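PDB 3BS0: TodX, which probably carries toluene and other aromatic hydrocarbons across the outer membrane of Pseudomonas putida, as a beta-barrel channel of the FadL family. Local coordinates for residues A[148-153]-A[224-229]; A[214-219]-A[246-251]; A[279-284]-A[301-306]; A[347-352]-A[381-386]. All coordinates share one frame; numbering follows the deposited sequence.

Contact 1: A[148-153]-A[224-229]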
loop_
_atom_site.group_PDB
_atom_site.type_symbol
_atom_site.label_atom_id
_atom_site.label_comp_id
_atom_site.label_asym_id
_atom_site.label_seq_id
_atom_site.Cartn_x
_atom_site.Cartn_y
_atom_site.Cartn_z
ATOM N N LYS A 148 -22.979 -10.617 -22.853
ATOM C CA LYS A 148 -22.285 -11.709 -22.178
ATOM C C LYS A 148 -20.923 -11.295 -21.617
ATOM O O LYS A 148 -20.658 -11.474 -20.428
ATOM C CB LYS A 148 -22.123 -12.890 -23.149
ATOM C CG LYS A 148 -21.614 -12.488 -24.533
ATOM C CD LYS A 148 -21.269 -13.686 -25.417
ATOM C CE LYS A 148 -20.613 -13.233 -26.722
ATOM N NZ LYS A 148 -19.974 -14.332 -27.505
ATOM N N LEU A 149 -20.060 -10.753 -22.475
ATOM C CA LEU A 149 -18.734 -10.312 -22.048
ATOM C C LEU A 149 -18.718 -8.809 -21.791
ATOM O O LEU A 149 -19.629 -8.090 -22.206
ATOM C CB LEU A 149 -17.684 -10.664 -23.103
ATOM C CG LEU A 149 -17.906 -10.179 -24.537
ATOM C CD1 LEU A 149 -18.185 -8.691 -24.565
ATOM C CD2 LEU A 149 -16.667 -10.494 -25.359
ATOM N N THR A 150 -17.675 -8.330 -21.126
ATOM C CA THR A 150 -17.582 -6.911 -20.826
ATOM C C THR A 150 -16.133 -6.441 -20.781
ATOM O O THR A 150 -15.407 -6.699 -19.828
ATOM C CB THR A 150 -18.265 -6.608 -19.489
ATOM O OG1 THR A 150 -19.581 -7.173 -19.494
ATOM C CG2 THR A 150 -18.377 -5.122 -19.271
ATOM N N PHE A 151 -15.721 -5.742 -21.829
ATOM C CA PHE A 151 -14.362 -5.231 -21.942
ATOM C C PHE A 151 -14.132 -4.149 -20.885
ATOM O O PHE A 151 -15.081 -3.509 -20.438
ATOM C CB PHE A 151 -14.174 -4.660 -23.352
ATOM C CG PHE A 151 -12.760 -4.697 -23.849
ATOM C CD1 PHE A 151 -12.501 -4.566 -25.208
ATOM C CD2 PHE A 151 -11.686 -4.862 -22.973
ATOM C CE1 PHE A 151 -11.189 -4.601 -25.691
ATOM C CE2 PHE A 151 -10.371 -4.899 -23.441
ATOM C CZ PHE A 151 -10.122 -4.769 -24.800
ATOM N N GLY A 152 -12.878 -3.950 -20.487
ATOM C CA GLY A 152 -12.570 -2.939 -19.491
ATOM C C GLY A 152 -11.094 -2.610 -19.362
ATOM O O GLY A 152 -10.306 -3.454 -18.940
ATOM N N ALA A 153 -10.712 -1.385 -19.711
ATOM C CA ALA A 153 -9.318 -0.973 -19.620
ATOM C C ALA A 153 -9.163 0.257 -18.735
ATOM O O ALA A 153 -10.148 0.834 -18.282
ATOM C CB ALA A 153 -8.775 -0.691 -21.002
ATOM N N GLY A 224 -9.359 -5.839 -18.203
ATOM C CA GLY A 224 -9.989 -7.074 -17.755
ATOM C C GLY A 224 -11.282 -7.390 -18.486
ATOM O O GLY A 224 -11.594 -6.795 -19.518
ATOM N N LEU A 225 -12.047 -8.332 -17.955
ATOM C CA LEU A 225 -13.293 -8.696 -18.604
ATOM C C LEU A 225 -14.220 -9.516 -17.737
ATOM O O LEU A 225 -13.846 -9.970 -16.658
ATOM C CB LEU A 225 -13.009 -9.443 -19.912
ATOM C CG LEU A 225 -11.953 -10.554 -19.916
ATOM C CD1 LEU A 225 -12.411 -11.743 -19.088
ATOM C CD2 LEU A 225 -11.682 -10.971 -21.348
ATOM N N THR A 226 -15.443 -9.694 -18.215
ATOM C CA THR A 226 -16.435 -10.458 -17.476
ATOM C C THR A 226 -17.336 -11.288 -18.382
ATOM O O THR A 226 -17.432 -11.042 -19.589
ATOM C CB THR A 226 -17.306 -9.530 -16.603
ATOM O OG1 THR A 226 -17.658 -8.358 -17.349
ATOM C CG2 THR A 226 -16.557 -9.122 -15.357
ATOM N N TYR A 227 -17.988 -12.282 -17.784
ATOM C CA TYR A 227 -18.882 -13.165 -18.519
ATOM C C TYR A 227 -19.878 -13.843 -17.574
ATOM O O TYR A 227 -19.510 -14.280 -16.478
ATOM C CB TYR A 227 -18.072 -14.230 -19.254
ATOM C CG TYR A 227 -18.889 -15.014 -20.253
ATOM C CD1 TYR A 227 -19.075 -14.543 -21.556
ATOM C CD2 TYR A 227 -19.493 -16.225 -19.895
ATOM C CE1 TYR A 227 -19.836 -15.261 -22.477
ATOM C CE2 TYR A 227 -20.259 -16.946 -20.810
ATOM C CZ TYR A 227 -20.424 -16.459 -22.097
ATOM O OH TYR A 227 -21.168 -17.178 -23.001
ATOM N N LYS A 228 -21.135 -13.932 -18.009
ATOM C CA LYS A 228 -22.196 -14.553 -17.213
ATOM C C LYS A 228 -22.594 -15.888 -17.824
ATOM O O LYS A 228 -23.520 -15.943 -18.627
ATOM C CB LYS A 228 -23.439 -13.658 -17.181
ATOM C CG LYS A 228 -23.196 -12.251 -16.700
ATOM C CD LYS A 228 -24.207 -11.279 -17.292
ATOM C CE LYS A 228 -23.770 -9.838 -17.026
ATOM N NZ LYS A 228 -24.607 -8.824 -17.720
ATOM N N LEU A 229 -21.915 -16.969 -17.460
ATOM C CA LEU A 229 -22.291 -18.258 -18.025
ATOM C C LEU A 229 -23.719 -18.620 -17.606
ATOM O O LEU A 229 -24.525 -19.011 -18.447
ATOM C CB LEU A 229 -21.294 -19.351 -17.615
ATOM C CG LEU A 229 -20.922 -19.559 -16.153
ATOM C CD1 LEU A 229 -19.933 -20.702 -16.066
ATOM C CD2 LEU A 229 -20.319 -18.295 -15.578
#

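Contact 2: A[214-219]-A[246-251]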
loop_
_atom_site.group_PDB
_atom_site.type_symbol
_atom_site.label_atom_id
_atom_site.label_comp_id
_atom_site.label_asym_id
_atom_site.label_seq_id
_atom_site.Cartn_x
_atom_site.Cartn_y
_atom_site.Cartn_z
ATOM N N VAL A 214 11.151 13.129 -1.152
ATOM C CA VAL A 214 11.409 11.969 -1.979
ATOM C C VAL A 214 10.103 11.477 -2.607
ATOM O O VAL A 214 9.173 11.041 -1.921
ATOM C CB VAL A 214 12.051 10.893 -1.131
ATOM C CG1 VAL A 214 12.593 9.784 -2.003
ATOM C CG2 VAL A 214 13.153 11.518 -0.324
ATOM N N ASP A 215 10.025 11.555 -3.924
ATOM C CA ASP A 215 8.811 11.164 -4.597
ATOM C C ASP A 215 9.135 10.777 -6.008
ATOM O O ASP A 215 10.261 10.909 -6.454
ATOM C CB ASP A 215 7.819 12.339 -4.610
ATOM C CG ASP A 215 8.442 13.625 -5.167
ATOM O OD1 ASP A 215 9.401 13.526 -5.966
ATOM O OD2 ASP A 215 7.985 14.735 -4.823
ATOM N N ALA A 216 8.127 10.306 -6.714
ATOM C CA ALA A 216 8.285 9.925 -8.097
ATOM C C ALA A 216 6.899 10.008 -8.709
ATOM O O ALA A 216 5.889 9.955 -7.999
ATOM C CB ALA A 216 8.812 8.523 -8.187
ATOM N N VAL A 217 6.848 10.185 -10.022
ATOM C CA VAL A 217 5.574 10.222 -10.712
ATOM C C VAL A 217 5.747 9.212 -11.834
ATOM O O VAL A 217 6.836 9.069 -12.357
ATOM C CB VAL A 217 5.265 11.606 -11.292
ATOM C CG1 VAL A 217 3.780 11.699 -11.595
ATOM C CG2 VAL A 217 5.671 12.690 -10.318
ATOM N N GLY A 218 4.691 8.485 -12.176
ATOM C CA GLY A 218 4.795 7.507 -13.238
ATOM C C GLY A 218 3.429 7.105 -13.741
ATOM O O GLY A 218 2.418 7.633 -13.295
ATOM N N TRP A 219 3.410 6.165 -14.677
ATOM C CA TRP A 219 2.181 5.652 -15.280
ATOM C C TRP A 219 1.902 4.244 -14.719
ATOM O O TRP A 219 2.718 3.673 -13.998
ATOM C CB TRP A 219 2.351 5.549 -16.804
ATOM C CG TRP A 219 1.660 6.591 -17.713
ATOM C CD1 TRP A 219 1.362 6.426 -19.050
ATOM C CD2 TRP A 219 1.251 7.929 -17.385
ATOM N NE1 TRP A 219 0.800 7.570 -19.565
ATOM C CE2 TRP A 219 0.716 8.507 -18.571
ATOM C CE3 TRP A 219 1.275 8.694 -16.217
ATOM C CZ2 TRP A 219 0.221 9.812 -18.614
ATOM C CZ3 TRP A 219 0.782 9.996 -16.261
ATOM C CH2 TRP A 219 0.259 10.539 -17.453
ATOM N N GLY A 246 9.675 6.012 -11.799
ATOM C CA GLY A 246 11.089 6.317 -11.793
ATOM C C GLY A 246 11.652 6.123 -10.398
ATOM O O GLY A 246 11.059 5.433 -9.558
ATOM N N ASP A 247 12.808 6.728 -10.149
ATOM C CA ASP A 247 13.449 6.649 -8.849
ATOM C C ASP A 247 12.741 7.618 -7.916
ATOM O O ASP A 247 12.223 8.639 -8.362
ATOM C CB ASP A 247 14.922 7.078 -8.948
ATOM C CG ASP A 247 15.717 6.254 -9.947
ATOM O OD1 ASP A 247 15.667 5.003 -9.871
ATOM O OD2 ASP A 247 16.403 6.857 -10.800
ATOM N N LEU A 248 12.688 7.303 -6.628
ATOM C CA LEU A 248 12.103 8.249 -5.703
ATOM C C LEU A 248 13.298 9.156 -5.455
ATOM O O LEU A 248 14.398 8.664 -5.196
ATOM C CB LEU A 248 11.709 7.596 -4.381
ATOM C CG LEU A 248 10.490 6.697 -4.236
ATOM C CD1 LEU A 248 10.195 6.548 -2.732
ATOM C CD2 LEU A 248 9.296 7.288 -4.957
ATOM N N GLU A 249 13.104 10.466 -5.552
ATOM C CA GLU A 249 14.206 11.393 -5.322
ATOM C C GLU A 249 13.789 12.630 -4.536
ATOM O O GLU A 249 12.690 13.157 -4.699
ATOM C CB GLU A 249 14.851 11.815 -6.646
ATOM C CG GLU A 249 16.287 12.259 -6.452
ATOM C CD GLU A 249 17.041 12.442 -7.747
ATOM O OE1 GLU A 249 16.831 11.622 -8.667
ATOM O OE2 GLU A 249 17.849 13.395 -7.840
ATOM N N GLY A 250 14.677 13.089 -3.670
ATOM C CA GLY A 250 14.369 14.250 -2.876
ATOM C C GLY A 250 15.525 14.586 -1.966
ATOM O O GLY A 250 16.647 14.123 -2.150
ATOM N N LYS A 251 15.238 15.397 -0.964
ATOM C CA LYS A 251 16.250 15.809 -0.021
ATOM C C LYS A 251 16.266 14.867 1.176
ATOM O O LYS A 251 15.221 14.361 1.603
ATOM C CB LYS A 251 15.982 17.254 0.426
ATOM C CG LYS A 251 15.999 18.272 -0.712
ATOM C CD LYS A 251 17.169 18.019 -1.667
ATOM C CE LYS A 251 17.717 19.313 -2.283
ATOM N NZ LYS A 251 19.114 19.115 -2.818
HETATM O O HOH W 1 11.300 15.040 -5.349
#

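Contact 3: A[279-284]-A[301-306]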
loop_
_atom_site.group_PDB
_atom_site.type_symbol
_atom_site.label_atom_id
_atom_site.label_comp_id
_atom_site.label_asym_id
_atom_site.label_seq_id
_atom_site.Cartn_x
_atom_site.Cartn_y
_atom_site.Cartn_z
ATOM N N ALA A 279 3.336 -6.944 -12.229
ATOM C CA ALA A 279 2.092 -7.145 -12.940
ATOM C C ALA A 279 1.355 -8.194 -12.116
ATOM O O ALA A 279 1.982 -8.995 -11.415
ATOM C CB ALA A 279 2.366 -7.668 -14.334
ATOM N N SER A 280 0.032 -8.181 -12.178
ATOM C CA SER A 280 -0.756 -9.150 -11.443
ATOM C C SER A 280 -1.813 -9.711 -12.373
ATOM O O SER A 280 -2.302 -9.022 -13.266
ATOM C CB SER A 280 -1.427 -8.499 -10.235
ATOM O OG SER A 280 -0.480 -7.857 -9.399
ATOM N N LEU A 281 -2.148 -10.976 -12.169
ATOM C CA LEU A 281 -3.156 -11.646 -12.972
ATOM C C LEU A 281 -4.211 -12.057 -11.957
ATOM O O LEU A 281 -3.877 -12.542 -10.876
ATOM C CB LEU A 281 -2.550 -12.870 -13.664
ATOM C CG LEU A 281 -3.145 -13.221 -15.023
ATOM C CD1 LEU A 281 -4.608 -13.563 -14.852
ATOM C CD2 LEU A 281 -2.972 -12.053 -15.980
ATOM N N THR A 282 -5.479 -11.853 -12.280
ATOM C CA THR A 282 -6.515 -12.203 -11.320
ATOM C C THR A 282 -7.672 -12.963 -11.944
ATOM O O THR A 282 -8.211 -12.553 -12.972
ATOM C CB THR A 282 -7.068 -10.942 -10.640
ATOM O OG1 THR A 282 -6.026 -9.963 -10.531
ATOM C CG2 THR A 282 -7.592 -11.282 -9.250
ATOM N N LEU A 283 -8.054 -14.069 -11.313
ATOM C CA LEU A 283 -9.150 -14.886 -11.814
ATOM C C LEU A 283 -10.152 -15.130 -10.697
ATOM O O LEU A 283 -9.759 -15.371 -9.559
ATOM C CB LEU A 283 -8.606 -16.216 -12.353
ATOM C CG LEU A 283 -7.723 -16.122 -13.604
ATOM C CD1 LEU A 283 -7.306 -17.514 -14.039
ATOM C CD2 LEU A 283 -8.482 -15.443 -14.731
ATOM N N GLY A 284 -11.442 -15.050 -11.018
ATOM C CA GLY A 284 -12.460 -15.269 -10.004
ATOM C C GLY A 284 -13.878 -15.492 -10.512
ATOM O O GLY A 284 -14.131 -15.554 -11.720
ATOM N N ARG A 301 -2.615 -13.314 -8.437
ATOM C CA ARG A 301 -1.216 -13.677 -8.585
ATOM C C ARG A 301 -0.295 -12.512 -8.934
ATOM O O ARG A 301 -0.198 -12.113 -10.094
ATOM C CB ARG A 301 -1.089 -14.747 -9.657
ATOM C CG ARG A 301 0.268 -15.398 -9.705
ATOM C CD ARG A 301 0.615 -16.022 -8.365
ATOM N NE ARG A 301 1.697 -16.992 -8.486
ATOM C CZ ARG A 301 1.576 -18.174 -9.081
ATOM N NH1 ARG A 301 0.413 -18.546 -9.612
ATOM N NH2 ARG A 301 2.625 -18.982 -9.155
ATOM N N ALA A 302 0.391 -11.983 -7.925
ATOM C CA ALA A 302 1.321 -10.865 -8.099
ATOM C C ALA A 302 2.701 -11.358 -8.517
ATOM O O ALA A 302 3.383 -12.038 -7.755
ATOM C CB ALA A 302 1.431 -10.073 -6.807
ATOM N N TYR A 303 3.114 -10.984 -9.721
ATOM C CA TYR A 303 4.400 -11.400 -10.266
ATOM C C TYR A 303 5.611 -10.694 -9.689
ATOM O O TYR A 303 6.391 -10.108 -10.431
ATOM C CB TYR A 303 4.385 -11.234 -11.788
ATOM C CG TYR A 303 3.352 -12.119 -12.455
ATOM C CD1 TYR A 303 2.423 -11.594 -13.357
ATOM C CD2 TYR A 303 3.286 -13.483 -12.158
ATOM C CE1 TYR A 303 1.457 -12.400 -13.943
ATOM C CE2 TYR A 303 2.325 -14.298 -12.735
ATOM C CZ TYR A 303 1.412 -13.753 -13.626
ATOM O OH TYR A 303 0.457 -14.563 -14.198
ATOM N N TRP A 304 5.772 -10.750 -8.371
ATOM C CA TRP A 304 6.923 -10.120 -7.730
ATOM C C TRP A 304 8.180 -10.778 -8.269
ATOM O O TRP A 304 9.120 -10.108 -8.700
ATOM C CB TRP A 304 6.873 -10.286 -6.207
ATOM C CG TRP A 304 6.242 -9.125 -5.533
ATOM C CD1 TRP A 304 5.072 -9.117 -4.827
ATOM C CD2 TRP A 304 6.706 -7.770 -5.557
ATOM N NE1 TRP A 304 4.776 -7.839 -4.415
ATOM C CE2 TRP A 304 5.762 -6.992 -4.850
ATOM C CE3 TRP A 304 7.827 -7.135 -6.113
ATOM C CZ2 TRP A 304 5.903 -5.611 -4.685
ATOM C CZ3 TRP A 304 7.965 -5.758 -5.951
ATOM C CH2 TRP A 304 7.006 -5.013 -5.243
ATOM N N GLY A 305 8.177 -12.104 -8.239
ATOM C CA GLY A 305 9.305 -12.868 -8.725
ATOM C C GLY A 305 9.895 -12.391 -10.037
ATOM O O GLY A 305 11.037 -12.717 -10.334
ATOM N N ASP A 306 9.153 -11.623 -10.827
ATOM C CA ASP A 306 9.709 -11.164 -12.093
ATOM C C ASP A 306 10.406 -9.810 -11.987
ATOM O O ASP A 306 10.849 -9.247 -12.994
ATOM C CB ASP A 306 8.633 -11.152 -13.184
ATOM C CG ASP A 306 9.066 -11.918 -14.427
ATOM O OD1 ASP A 306 9.784 -11.334 -15.268
ATOM O OD2 ASP A 306 8.706 -13.108 -14.553
#

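Contact 4: A[347-352]-A[381-386]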
loop_
_atom_site.group_PDB
_atom_site.type_symbol
_atom_site.label_atom_id
_atom_site.label_comp_id
_atom_site.label_asym_id
_atom_site.label_seq_id
_atom_site.Cartn_x
_atom_site.Cartn_y
_atom_site.Cartn_z
ATOM N N ASP A 347 -32.954 -1.761 2.019
ATOM C CA ASP A 347 -31.898 -0.776 1.857
ATOM C C ASP A 347 -30.704 -0.998 2.785
ATOM O O ASP A 347 -29.938 -0.074 3.063
ATOM C CB ASP A 347 -32.491 0.628 2.042
ATOM C CG ASP A 347 -33.604 0.666 3.086
ATOM O OD1 ASP A 347 -34.479 1.559 2.986
ATOM O OD2 ASP A 347 -33.600 -0.188 4.005
ATOM N N LEU A 348 -30.552 -2.230 3.261
ATOM C CA LEU A 348 -29.430 -2.583 4.124
ATOM C C LEU A 348 -28.817 -3.889 3.656
ATOM O O LEU A 348 -29.486 -4.912 3.602
ATOM C CB LEU A 348 -29.864 -2.743 5.583
ATOM C CG LEU A 348 -28.730 -3.185 6.520
ATOM C CD1 LEU A 348 -27.766 -2.033 6.725
ATOM C CD2 LEU A 348 -29.292 -3.648 7.853
ATOM N N THR A 349 -27.542 -3.844 3.303
ATOM C CA THR A 349 -26.840 -5.035 2.863
ATOM C C THR A 349 -25.823 -5.324 3.944
ATOM O O THR A 349 -25.483 -4.437 4.732
ATOM C CB THR A 349 -26.092 -4.808 1.542
ATOM O OG1 THR A 349 -27.030 -4.555 0.488
ATOM C CG2 THR A 349 -25.255 -6.028 1.195
ATOM N N LEU A 350 -25.359 -6.566 3.997
ATOM C CA LEU A 350 -24.355 -6.974 4.971
ATOM C C LEU A 350 -23.307 -7.759 4.215
ATOM O O LEU A 350 -23.636 -8.677 3.463
ATOM C CB LEU A 350 -24.981 -7.823 6.072
ATOM C CG LEU A 350 -25.992 -7.029 6.908
ATOM C CD1 LEU A 350 -26.554 -7.913 8.001
ATOM C CD2 LEU A 350 -25.322 -5.800 7.514
ATOM N N ARG A 351 -22.051 -7.369 4.400
ATOM C CA ARG A 351 -20.928 -8.003 3.729
ATOM C C ARG A 351 -19.891 -8.504 4.721
ATOM O O ARG A 351 -19.788 -7.994 5.836
ATOM C CB ARG A 351 -20.266 -7.009 2.774
ATOM C CG ARG A 351 -21.177 -6.513 1.689
ATOM C CD ARG A 351 -20.580 -5.337 0.925
ATOM N NE ARG A 351 -21.444 -4.977 -0.196
ATOM C CZ ARG A 351 -22.013 -3.790 -0.357
ATOM N NH1 ARG A 351 -21.809 -2.827 0.529
ATOM N NH2 ARG A 351 -22.807 -3.575 -1.395
ATOM N N ALA A 352 -19.129 -9.508 4.299
ATOM C CA ALA A 352 -18.075 -10.081 5.129
ATOM C C ALA A 352 -17.189 -10.970 4.253
ATOM O O ALA A 352 -17.641 -11.488 3.237
ATOM C CB ALA A 352 -18.683 -10.895 6.288
ATOM N N GLY A 381 -18.391 -5.740 5.976
ATOM C CA GLY A 381 -18.896 -4.601 5.243
ATOM C C GLY A 381 -20.401 -4.453 5.306
ATOM O O GLY A 381 -21.131 -5.418 5.521
ATOM N N GLY A 382 -20.858 -3.225 5.110
ATOM C CA GLY A 382 -22.272 -2.948 5.136
ATOM C C GLY A 382 -22.625 -1.826 4.184
ATOM O O GLY A 382 -21.809 -0.939 3.928
ATOM N N GLU A 383 -23.840 -1.888 3.649
ATOM C CA GLU A 383 -24.339 -0.875 2.731
ATOM C C GLU A 383 -25.714 -0.431 3.188
ATOM O O GLU A 383 -26.552 -1.247 3.555
ATOM C CB GLU A 383 -24.435 -1.413 1.298
ATOM C CG GLU A 383 -25.099 -0.436 0.330
ATOM C CD GLU A 383 -25.120 -0.930 -1.109
ATOM O OE1 GLU A 383 -25.675 -2.018 -1.367
ATOM O OE2 GLU A 383 -24.586 -0.229 -1.995
ATOM N N TYR A 384 -25.924 0.874 3.184
ATOM C CA TYR A 384 -27.203 1.443 3.558
ATOM C C TYR A 384 -27.433 2.556 2.552
ATOM O O TYR A 384 -26.609 3.455 2.406
ATOM C CB TYR A 384 -27.161 2.006 4.989
ATOM C CG TYR A 384 -28.524 2.359 5.571
ATOM C CD1 TYR A 384 -28.688 2.546 6.945
ATOM C CD2 TYR A 384 -29.653 2.475 4.753
ATOM C CE1 TYR A 384 -29.945 2.830 7.491
ATOM C CE2 TYR A 384 -30.909 2.760 5.287
ATOM C CZ TYR A 384 -31.052 2.934 6.656
ATOM O OH TYR A 384 -32.301 3.191 7.188
ATOM N N ASP A 385 -28.535 2.482 1.827
ATOM C CA ASP A 385 -28.828 3.514 0.853
ATOM C C ASP A 385 -30.173 4.156 1.141
ATOM O O ASP A 385 -31.199 3.480 1.191
ATOM C CB ASP A 385 -28.778 2.934 -0.561
ATOM C CG ASP A 385 -29.306 1.527 -0.631
ATOM O OD1 ASP A 385 -28.851 0.776 -1.521
ATOM O OD2 ASP A 385 -30.171 1.177 0.196
ATOM N N PHE A 386 -30.147 5.468 1.346
ATOM C CA PHE A 386 -31.347 6.232 1.651
ATOM C C PHE A 386 -32.350 6.235 0.497
ATOM O O PHE A 386 -33.551 6.136 0.725
ATOM C CB PHE A 386 -30.962 7.666 2.031
ATOM C CG PHE A 386 -29.914 7.748 3.119
ATOM C CD1 PHE A 386 -28.614 8.150 2.822
ATOM C CD2 PHE A 386 -30.227 7.425 4.440
ATOM C CE1 PHE A 386 -27.641 8.231 3.817
ATOM C CE2 PHE A 386 -29.255 7.503 5.449
ATOM C CZ PHE A 386 -27.958 7.908 5.132
#

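Contact 1: A[148-153]-A[224-229]
Lys148 lies against the Tyr227 ring where the ends of two antiparallel barrel strands run side by side. Its chain can be followed outward. CB lies 3.4 Å from Tyr227 CE1. CG stays near the same carbon, and CD is 3.6 Å from Tyr227 CE1. CE and NZ then lead away from the ring. Lys148 CG sits between its own backbone N and carbonyl carbon (chi1 47°), and the chain is extended beyond it. CB, CG and CD therefore pass obliquely by the CE1 side of the ring, with CB also near CD1. The contact is apolar and leaves the ammonium beyond it.

The backbone of Lys148 meets Tyr227 as well. Tyr227 CA points its hydrogen almost straight at Lys148 O, with 3.1 Å between the two atoms. The bond from Lys228 N to the same Lys148 O is weak. Further along, Leu225 CA makes a similar CA-H...O contact to Thr150 O at 3.2 Å. At the other end Gly224 N donates to Gly152 O over 2.7 Å, in the carbonyl plane. Thr150 and Thr226 also meet, but their modelled approach is too close to interpret.

The pair continues into the barrel wall on both flanks. Ala153 bonds through its backbone to Phe141 of strand 129-143. Leu225 and Tyr227 bond to Ala237 and Leu235 of strand 233-240. Thr150 touches Ser38, and Thr226 touches Ser22 and Phe39. These belong to the N-terminal region, which in FadL relatives plugs the barrel.

Contact 2: A[214-219]-A[246-251]
The flat groups that meet here are the peptide carbonyls of Asp215 and Glu249, with the Asp215 carboxylate beside them. Asp215 N approaches Glu249 O from above its carbonyl plane, 52° out of it, at 3.2 Å. The return bond is flatter. Glu249 N reaches Asp215 O at 3.0 Å, tilted less from its carbonyl plane. The two bonds make Asp215 and Glu249 an antiparallel hydrogen-bonded pair. The Asp215 carboxylate leans toward the other strand, its CG set between the backbone N and the carbonyl carbon, and OD1 ends 3.5 Å from Glu249 O. A modelled water lies between these two oxygens, but its distances are too short to be trusted.

Val214 and Leu248 carry the apolar part, their side chains crossing at about a right angle. Val214 CG1 points away from its own backbone N (chi1 -168°) and meets Leu248 CB at 3.4 Å. Val214 CG2 lies over the backbone of Gly250, 3.9 Å from its CA. Two residues along the strand, Ala216 CB packs on Leu248 CD2 at 3.5 Å. A serine in place of Val214 would probably open a gap beside Leu248 CB and weaken the apolar packing.

The short strands are 144° apart, so they are antiparallel but clearly splayed. Segment 214-219 lies between two strands. Val214, Ala216 and Gly218 bond to Leu162, Thr160 and Val158 of strand 151-169. Beyond segment 246-251, Leu248 and Gly250 bond to Val272 and Ile270 of strand 263-272. A bound detergent molecule lies about 5 Å from the Leu248 side chain.

Contact 3: A[279-284]-A[301-306]
The beta hairpin of strands 280-288 and 293-302 is part of the transmembrane barrel, and at its open end Ala279, Ser280 and Leu281 meet Tyr303, Ala302 and Arg301. Leu281 and Arg301 form an antiparallel hydrogen-bonded pair. Leu281 N bonds to Arg301 O at 3.1 Å, from above the carbonyl plane. Arg301 N bonds back to Leu281 O at 2.9 Å, nearly in line with the C=O. At the next pair toward the open end, Ser280 faces Ala302 in a non-hydrogen-bonded pair. Ser280 OG comes no nearer to it than 3.7 Å, to Ala302 CA. The ladder ends with Tyr303 N, which donates to Ala279 O at 2.8 Å.

The chain then leaves the strand, with Tyr303 at the centre of an inverse gamma turn. Its ring folds back over the hairpin. CG lies opposite the carbonyl carbon of Tyr303 (chi1 -63°), which brings the ring alongside Leu281. The two side chains point the same way. Ala279 CB touches the near part of the ring, 4.0 Å from Tyr303 CD1. Tyr239 of strand 233-240 touches both Ala279 and Leu281, and Asp332 touches Tyr303 and Arg301. One ring face of Tyr303 has Arg301 O over its centre. At the far end of the ring, Tyr303 OH reaches Leu281 CB at 3.5 Å.

Contact 4: A[347-352]-A[381-386]
Arg351 and Glu383 are brought together by two extended chains on one face of an antiparallel pair of barrel strands. Glu383 CG lies opposite its own backbone N (chi1 174°). Arg351 CG lies opposite its carbonyl carbon (chi1 -61°), and the chain runs straight to NE. The two side chains cross, with guanidinium and carboxylate planes 63° apart. The salt bridge is therefore not a flat, two-pronged one. Arg351 NH2 reaches Glu383 OE1 at 3.3 Å in a weak bond, and NH1 lies near Glu383 CB. Thr349, directly across from Glu383, takes part too. Its OG1 donates weakly to the same OE1 at 3.4 Å, and its CG2 lies 4.1 Å above the guanidinium plane of Arg351.

The strands are joined by backbone bonds. Thr349 N bonds to Glu383 O at 2.8 Å, and Glu383 N bonds back to Thr349 O. Gly381 N donates to Arg351 O at 2.7 Å. Gly381 has no side chain and packs against Arg351 CB.

Arg351 also packs on Ile12 and Ala15 of helix 11-15, and its NH1 has a weak hydrogen bond to Asn393. It thus links the wall to the N-terminal helix. A methionine in place of Arg351 would probably leave the Glu383 carboxylate without this charged mate. Tyr384, on the other face, has its ring side by side with the Asp347 side chain, pointing the same way. At the strand end, Asp385 N bonds to Asp347 O at 3.2 Å, the donor tilted somewhat from the carbonyl plane.

How the contacts relate
From the N terminus, contact 1 opens at 148 and closes at 229, bringing strand 214-228 back to strand 151-169. Contact 2 opens within that loop, at 214, and closes beyond it, at 251, so the two cross. They use the two ends of strand 214-228: its start pairs with strand 244-257 in contact 2, its end with strand 151-169 in contact 1. Their centres are about 35 Å apart. Contacts 3 and 4 follow in series. Contact 3 closes a hairpin with 16 residues between its segments. Contact 4 closes a longer loop of 28 residues. Contacts 2 and 4 lie on opposite sides of the chain's centre. All four tie neighbouring strands of the barrel wall.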